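Local coordinates for thiamine-monophosphate kinase (Aquifex aeolicus, PDB 1VQV), which catalyses the ATP-dependent phosphorylation of thiamine monophosphate to thiamine diphosphate, the active form of vitamin B1, at residues Lys80-Ser85 against Cys113-Gly118. Sequence-based numbering, arbitrary orientation.
Sequences KWALIS and CEVVGG
Strands 77-88 and 114-122, joined through helix 94-111 as a beta-alpha-beta unit, pair in parallel here, with Trp81 beside Glu114, Ala82 beside Val115 and Leu83 beside Gly117. Val116 is the extra residue of a beta bulge, which shifts the register by one. Ala82 is gripped through both its backbone N and its backbone O: its N donates to Glu114 O (2.7 Å), and its O takes Val116 N in a nearly straight bond (2.9 Å, 163° at the hydrogen). Past the bulge, Ile84 N reaches Gly117 O at 2.9 Å. The two methyls of Val116 divide their contacts on the Trp81 and Leu83 face: CG1, anti to the carbonyl carbon (chi1 -64°), meets Trp81 CD1 at 3.8 Å, while CG2 packs on Leu83 CD2 at 3.5 Å. Cutting Val116 back to an alanine would remove both methyls and would probably leave a gap between the indole and Leu83. Glu114 runs alongside Trp81, and its OE1 lies at the indole edge, 3.4 Å from Trp81 CD1, with ring and carboxylate planes 42° apart. On the helix face, Ile84 CD1 touches Val115 CG2 at 3.6 Å, the two side chains crossing at about a right angle; Val104 touches both. Thr28 and Leu40 of the second subunit pack on Val116 and Trp81, bringing the opposite face into the dimer. Ile84 also touches the ATP-binding Tyr101, and the bulged strand leads into the ATP-binding Gly118 and Asn119, which places this parallel pairing beside the nucleotide site of the PurM-like N-terminal domain.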
loop_
_atom_site.group_PDB
_atom_site.type_symbol
_atom_site.label_atom_id
_atom_site.label_comp_id
_atom_site.label_asym_id
_atom_site.label_seq_id
_atom_site.Cartn_x
_atom_site.Cartn_y
_atom_site.Cartn_z
ATOM N N LYS B 80 9.829 7.616 -7.387
ATOM C CA LYS B 80 10.281 6.623 -8.357
ATOM C C LYS B 80 9.248 5.562 -8.741
ATOM O O LYS B 80 8.858 5.474 -9.909
ATOM C CB LYS B 80 11.554 5.945 -7.850
ATOM C CG LYS B 80 12.780 6.878 -7.788
ATOM C CD LYS B 80 13.256 7.279 -9.196
ATOM C CE LYS B 80 13.806 6.073 -9.952
ATOM N NZ LYS B 80 14.035 6.366 -11.398
ATOM N N TRP B 81 8.781 4.771 -7.778
ATOM C CA TRP B 81 7.817 3.701 -8.088
ATOM C C TRP B 81 6.524 3.769 -7.292
ATOM O O TRP B 81 6.503 4.221 -6.154
ATOM C CB TRP B 81 8.470 2.324 -7.874
ATOM C CG TRP B 81 9.774 2.188 -8.578
ATOM C CD1 TRP B 81 9.972 2.093 -9.927
ATOM C CD2 TRP B 81 11.068 2.298 -7.988
ATOM N NE1 TRP B 81 11.314 2.153 -10.215
ATOM C CE2 TRP B 81 12.012 2.279 -9.043
ATOM C CE3 TRP B 81 11.527 2.419 -6.663
ATOM C CZ2 TRP B 81 13.387 2.382 -8.819
ATOM C CZ3 TRP B 81 12.893 2.523 -6.437
ATOM C CH2 TRP B 81 13.808 2.503 -7.513
ATOM N N ALA B 82 5.446 3.282 -7.894
ATOM C CA ALA B 82 4.152 3.302 -7.238
ATOM C C ALA B 82 3.328 2.025 -7.421
ATOM O O ALA B 82 3.329 1.412 -8.494
ATOM C CB ALA B 82 3.361 4.493 -7.732
ATOM N N LEU B 83 2.641 1.631 -6.352
ATOM C CA LEU B 83 1.755 0.466 -6.335
ATOM C C LEU B 83 0.347 0.984 -6.009
ATOM O O LEU B 83 0.124 1.586 -4.948
ATOM C CB LEU B 83 2.167 -0.543 -5.253
ATOM C CG LEU B 83 3.412 -1.402 -5.427
ATOM C CD1 LEU B 83 3.523 -2.353 -4.264
ATOM C CD2 LEU B 83 3.314 -2.184 -6.713
ATOM N N ILE B 84 -0.600 0.750 -6.912
ATOM C CA ILE B 84 -1.956 1.218 -6.692
ATOM C C ILE B 84 -2.957 0.096 -6.496
ATOM O O ILE B 84 -3.195 -0.716 -7.388
ATOM C CB ILE B 84 -2.421 2.113 -7.847
ATOM C CG1 ILE B 84 -1.533 3.357 -7.901
ATOM C CG2 ILE B 84 -3.886 2.480 -7.662
ATOM C CD1 ILE B 84 -1.930 4.358 -8.931
ATOM N N SER B 85 -3.548 0.085 -5.309
ATOM C CA SER B 85 -4.520 -0.918 -4.925
ATOM C C SER B 85 -5.930 -0.316 -4.961
ATOM O O SER B 85 -6.195 0.720 -4.346
ATOM C CB SER B 85 -4.169 -1.430 -3.520
ATOM O OG SER B 85 -4.955 -2.540 -3.141
ATOM N N CYS B 113 7.583 9.400 -12.289
ATOM C CA CYS B 113 7.596 8.212 -11.463
ATOM C C CYS B 113 6.731 7.231 -12.232
ATOM O O CYS B 113 6.235 7.556 -13.311
ATOM C CB CYS B 113 6.992 8.493 -10.085
ATOM S SG CYS B 113 5.240 8.914 -10.117
ATOM N N GLU B 114 6.513 6.042 -11.694
ATOM C CA GLU B 114 5.723 5.092 -12.450
ATOM C C GLU B 114 5.030 4.051 -11.624
ATOM O O GLU B 114 5.478 3.698 -10.534
ATOM C CB GLU B 114 6.620 4.377 -13.442
ATOM C CG GLU B 114 7.777 3.708 -12.755
ATOM C CD GLU B 114 8.474 2.731 -13.656
ATOM O OE1 GLU B 114 9.547 2.209 -13.256
ATOM O OE2 GLU B 114 7.944 2.480 -14.769
ATOM N N VAL B 115 3.934 3.544 -12.170
ATOM C CA VAL B 115 3.189 2.503 -11.499
ATOM C C VAL B 115 3.801 1.188 -11.964
ATOM O O VAL B 115 4.054 0.996 -13.151
ATOM C CB VAL B 115 1.689 2.616 -11.830
ATOM C CG1 VAL B 115 1.044 1.263 -11.826
ATOM C CG2 VAL B 115 1.012 3.503 -10.782
ATOM N N VAL B 116 4.100 0.311 -11.016
ATOM C CA VAL B 116 4.713 -0.977 -11.336
ATOM C C VAL B 116 3.764 -2.133 -11.021
ATOM O O VAL B 116 3.942 -3.246 -11.524
ATOM C CB VAL B 116 6.002 -1.201 -10.523
ATOM C CG1 VAL B 116 7.043 -0.178 -10.903
ATOM C CG2 VAL B 116 5.684 -1.139 -9.021
ATOM N N GLY B 117 2.763 -1.874 -10.181
ATOM C CA GLY B 117 1.829 -2.925 -9.837
ATOM C C GLY B 117 0.684 -2.492 -8.946
ATOM O O GLY B 117 0.529 -1.305 -8.634
ATOM N N GLY B 118 -0.110 -3.488 -8.544
ATOM C CA GLY B 118 -1.271 -3.297 -7.689
ATOM C C GLY B 118 -2.279 -4.409 -7.964
ATOM O O GLY B 118 -2.079 -5.222 -8.874
#